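Local coordinates for membrane protein (Acinetobacter baumannii AB307-0294, PDB 5DL5) that forms a beta-barrel channel of the OprD porin family in the outer membrane and probably admits small solutes, antibiotics among them, at residues 33-38 and 140-145. Numbering follows the deposited sequence.
Sequences LFRTGY and GRMVPE. With C8E ((hydroxyethyloxy)tri(ethyloxy)octane), chain B.
At the edge of the Arg35 guanidinium, near its plane, lies Met142 O, while Arg141 O approaches obliquely, 3.2 Å from Arg35 NH1; the methyl CD2 of Leu33 lies over one face, offset toward the rim. The guanidinium of Arg141 carries C19 of the bound C8E detergent at its edge and in its plane; C20 of the same molecule approaches obliquely, 3.4 Å from Arg141 NH2. Within the loop, Arg141 NH1 donates to Gly140 O (3.0 Å, 160°) from well above the carbonyl plane, and Arg141 NE is hydrogen-bonded to Asn92 O. Arg35 leaves strand 29-43 extended, which brings its CD beside the two loop carbonyls, 3.4 Å from Met142 O; the turn at chi3 (-83°) then directs the guanidinium, whose NE makes a salt bridge with Asp424 on the adjoining strand 416-428. Met142 is folded at chi2 and chi3 so that its thioether lies against the strand backbone: CE sits 3.3 Å from Arg35 O and 4.0 Å from Arg35 CG, the two side chains crossing at an angle, and SD 3.7 Å from Gly37 CA. Since Gly37 has no side chain, the sulfur can come this close to the barrel wall. Segment 140-145, part of the loop between strands 135-136 and 146-148, packs against strand 29-43, consistent with the inward-folded loops that narrow porin channels. Two carbonyl oxygens close to an arginine already paired with Asp424 would probably help to stabilise its buried positive charge.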
ATOM      1  N   LEU A  33     -11.394  -8.908  11.391  1.00 38.07           N
ATOM      2  CA  LEU A  33     -10.025  -9.329  11.470  1.00 38.22           C
ATOM      3  C   LEU A  33      -9.538  -8.773  12.744  1.00 35.54           C
ATOM      4  O   LEU A  33      -9.533  -7.544  12.905  1.00 36.06           O
ATOM      5  CB  LEU A  33      -9.250  -8.666  10.290  1.00 39.48           C
ATOM      6  CG  LEU A  33      -7.711  -8.815  10.421  1.00 43.19           C
ATOM      7  CD1 LEU A  33      -7.419 -10.305  10.596  1.00 45.21           C
ATOM      8  CD2 LEU A  33      -6.983  -8.251   9.180  1.00 43.16           C
ATOM      9  N   PHE A  34      -9.114  -9.629  13.654  1.00 37.70           N
ATOM     10  CA  PHE A  34      -8.368  -9.152  14.843  1.00 37.63           C
ATOM     11  C   PHE A  34      -6.869  -9.104  14.611  1.00 37.28           C
ATOM     12  O   PHE A  34      -6.278 -10.074  14.302  1.00 37.36           O
ATOM     13  CB  PHE A  34      -8.665 -10.057  15.997  1.00 41.46           C
ATOM     14  CG  PHE A  34     -10.098 -10.077  16.370  1.00 42.44           C
ATOM     15  CD1 PHE A  34     -10.593  -9.089  17.179  1.00 41.72           C
ATOM     16  CD2 PHE A  34     -10.935 -11.066  15.917  1.00 45.23           C
ATOM     17  CE1 PHE A  34     -11.901  -9.105  17.612  1.00 43.58           C
ATOM     18  CE2 PHE A  34     -12.266 -11.126  16.368  1.00 48.59           C
ATOM     19  CZ  PHE A  34     -12.764 -10.121  17.203  1.00 46.38           C
ATOM     20  N   ARG A  35      -6.257  -7.956  14.759  1.00 34.51           N
ATOM     21  CA  ARG A  35      -4.861  -7.843  14.415  1.00 36.14           C
ATOM     22  C   ARG A  35      -4.110  -7.300  15.589  1.00 35.51           C
ATOM     23  O   ARG A  35      -4.520  -6.254  16.166  1.00 35.23           O
ATOM     24  CB  ARG A  35      -4.697  -6.850  13.268  1.00 36.50           C
ATOM     25  CG  ARG A  35      -3.254  -6.508  13.029  1.00 37.88           C
ATOM     26  CD  ARG A  35      -3.164  -5.729  11.739  1.00 41.99           C
ATOM     27  NE  ARG A  35      -3.145  -6.582  10.594  1.00 44.83           N
ATOM     28  CZ  ARG A  35      -3.461  -6.185   9.380  1.00 58.92           C
ATOM     29  NH1 ARG A  35      -3.824  -4.885   9.142  1.00 59.85           N
ATOM     30  NH2 ARG A  35      -3.379  -7.093   8.382  1.00 55.19           N
ATOM     31  N   THR A  36      -3.106  -8.042  16.022  1.00 34.81           N
ATOM     32  CA  THR A  36      -2.189  -7.548  17.040  1.00 36.82           C
ATOM     33  C   THR A  36      -0.900  -7.161  16.292  1.00 36.09           C
ATOM     34  O   THR A  36      -0.290  -7.996  15.583  1.00 36.41           O
ATOM     35  CB  THR A  36      -1.867  -8.650  18.063  1.00 38.82           C
ATOM     36  OG1 THR A  36      -3.038  -9.396  18.401  1.00 39.72           O
ATOM     37  CG2 THR A  36      -1.220  -8.110  19.308  1.00 40.62           C
ATOM     38  N   GLY A  37      -0.428  -5.952  16.529  1.00 35.21           N
ATOM     39  CA  GLY A  37       0.869  -5.531  15.935  1.00 36.91           C
ATOM     40  C   GLY A  37       1.908  -4.914  16.847  1.00 35.24           C
ATOM     41  O   GLY A  37       1.627  -4.362  17.896  1.00 33.21           O
ATOM     42  N   TYR A  38       3.132  -4.992  16.365  1.00 36.36           N
ATOM     43  CA  TYR A  38       4.347  -4.600  17.027  1.00 35.33           C
ATOM     44  C   TYR A  38       5.248  -4.097  15.921  1.00 37.05           C
ATOM     45  O   TYR A  38       5.499  -4.868  14.959  1.00 35.30           O
ATOM     46  CB  TYR A  38       4.952  -5.869  17.539  1.00 38.39           C
ATOM     47  CG  TYR A  38       6.262  -5.737  18.270  1.00 41.46           C
ATOM     48  CD1 TYR A  38       7.480  -5.722  17.591  1.00 43.40           C
ATOM     49  CD2 TYR A  38       6.304  -5.701  19.658  1.00 46.73           C
ATOM     50  CE1 TYR A  38       8.690  -5.624  18.268  1.00 43.55           C
ATOM     51  CE2 TYR A  38       7.518  -5.590  20.342  1.00 46.49           C
ATOM     52  CZ  TYR A  38       8.696  -5.551  19.620  1.00 45.80           C
ATOM     53  OH  TYR A  38       9.865  -5.430  20.315  1.00 45.58           O
ATOM     54  N   GLY A 140      -0.894  -1.987   5.628  1.00 34.02           N
ATOM     55  CA  GLY A 140       0.316  -2.665   6.238  1.00 36.27           C
ATOM     56  C   GLY A 140       0.629  -2.219   7.686  1.00 35.98           C
ATOM     57  O   GLY A 140       1.784  -2.335   8.144  1.00 36.35           O
ATOM     58  N   ARG A 141      -0.327  -1.567   8.339  1.00 32.65           N
ATOM     59  CA  ARG A 141      -0.173  -1.101   9.761  1.00 32.77           C
ATOM     60  C   ARG A 141      -1.277  -1.712  10.587  1.00 32.52           C
ATOM     61  O   ARG A 141      -1.578  -2.916  10.376  1.00 30.24           O
ATOM     62  CB  ARG A 141      -0.031   0.452   9.930  1.00 32.92           C
ATOM     63  CG  ARG A 141       1.174   1.013   9.186  1.00 33.81           C
ATOM     64  CD  ARG A 141       2.518   0.556   9.712  1.00 35.13           C
ATOM     65  NE  ARG A 141       3.588   1.257   8.998  1.00 35.55           N
ATOM     66  CZ  ARG A 141       4.084   0.893   7.819  1.00 40.07           C
ATOM     67  NH1 ARG A 141       3.622  -0.184   7.195  1.00 39.68           N
ATOM     68  NH2 ARG A 141       5.025   1.642   7.225  1.00 39.05           N
ATOM     69  N   MET A 142      -1.906  -0.978  11.503  1.00 31.82           N
ATOM     70  CA  MET A 142      -2.931  -1.647  12.355  1.00 33.88           C
ATOM     71  C   MET A 142      -4.296  -1.791  11.691  1.00 35.32           C
ATOM     72  O   MET A 142      -4.986  -2.833  11.839  1.00 38.56           O
ATOM     73  CB  MET A 142      -3.088  -0.978  13.669  1.00 31.24           C
ATOM     74  CG  MET A 142      -1.902  -1.052  14.585  1.00 33.79           C
ATOM     75  SD  MET A 142      -1.330  -2.691  15.044  1.00 33.91           S
ATOM     76  CE  MET A 142      -2.861  -3.443  15.634  1.00 36.04           C
ATOM     77  N   VAL A 143      -4.669  -0.737  11.007  1.00 33.25           N
ATOM     78  CA  VAL A 143      -6.003  -0.596  10.459  1.00 33.25           C
ATOM     79  C   VAL A 143      -5.920   0.039   9.041  1.00 33.10           C
ATOM     80  O   VAL A 143      -5.015   0.765   8.747  1.00 32.43           O
ATOM     81  CB  VAL A 143      -6.935   0.255  11.380  1.00 33.06           C
ATOM     82  CG1 VAL A 143      -7.177  -0.480  12.680  1.00 35.63           C
ATOM     83  CG2 VAL A 143      -6.342   1.623  11.726  1.00 36.79           C
ATOM     84  N   PRO A 144      -6.978  -0.146   8.238  1.00 35.51           N
ATOM     85  CA  PRO A 144      -6.934   0.373   6.839  1.00 32.99           C
ATOM     86  C   PRO A 144      -7.192   1.813   6.743  1.00 29.68           C
ATOM     87  O   PRO A 144      -7.860   2.446   7.556  1.00 29.38           O
ATOM     88  CB  PRO A 144      -7.951  -0.499   6.072  1.00 33.85           C
ATOM     89  CG  PRO A 144      -8.757  -1.243   7.150  1.00 38.44           C
ATOM     90  CD  PRO A 144      -8.105  -1.064   8.488  1.00 32.56           C
ATOM     91  N   GLU A 145      -6.569   2.380   5.760  1.00 28.47           N
ATOM     92  CA  GLU A 145      -6.848   3.722   5.338  1.00 28.52           C
ATOM     93  C   GLU A 145      -8.187   3.778   4.590  1.00 28.87           C
ATOM     94  O   GLU A 145      -8.491   2.843   3.822  1.00 29.50           O
ATOM     95  CB  GLU A 145      -5.676   4.196   4.444  1.00 27.35           C
ATOM     96  CG  GLU A 145      -5.857   5.571   3.802  1.00 28.09           C
ATOM     97  CD  GLU A 145      -4.694   5.965   2.907  1.00 30.74           C
ATOM     98  OE1 GLU A 145      -3.820   5.087   2.645  1.00 28.58           O
ATOM     99  OE2 GLU A 145      -4.612   7.205   2.650  1.00 35.82           O
TER
HETATM  100  C6  C8E B 501       3.930  11.072  12.558  1.00 54.91           C
HETATM  101  C7  C8E B 501       4.553   9.745  13.077  1.00 51.18           C
HETATM  102  C8  C8E B 501       6.099   9.684  13.123  1.00 53.90           C
HETATM  103  O9  C8E B 501       6.680   8.364  12.824  1.00 41.62           O
HETATM  104  C10 C8E B 501       7.552   8.524  11.710  1.00 60.43           C
HETATM  105  C11 C8E B 501       6.751   8.420  10.400  1.00 52.13           C
HETATM  106  O12 C8E B 501       7.581   8.090   9.307  1.00 64.71           O
HETATM  107  C13 C8E B 501       8.248   6.821   9.345  1.00 56.96           C
HETATM  108  C14 C8E B 501       7.453   5.776   8.608  1.00 55.62           C
HETATM  109  O15 C8E B 501       8.202   5.032   7.651  1.00 63.94           O
HETATM  110  C16 C8E B 501       8.918   5.735   6.625  1.00 67.29           C
HETATM  111  C17 C8E B 501       8.859   4.803   5.417  1.00 73.13           C
HETATM  112  O18 C8E B 501       8.760   3.450   5.958  1.00 77.61           O
HETATM  113  C19 C8E B 501       7.925   2.557   5.208  1.00 78.88           C
HETATM  114  C20 C8E B 501       8.042   1.167   5.808  1.00 69.34           C
HETATM  115  O21 C8E B 501       7.500   0.051   5.044  1.00 63.28           O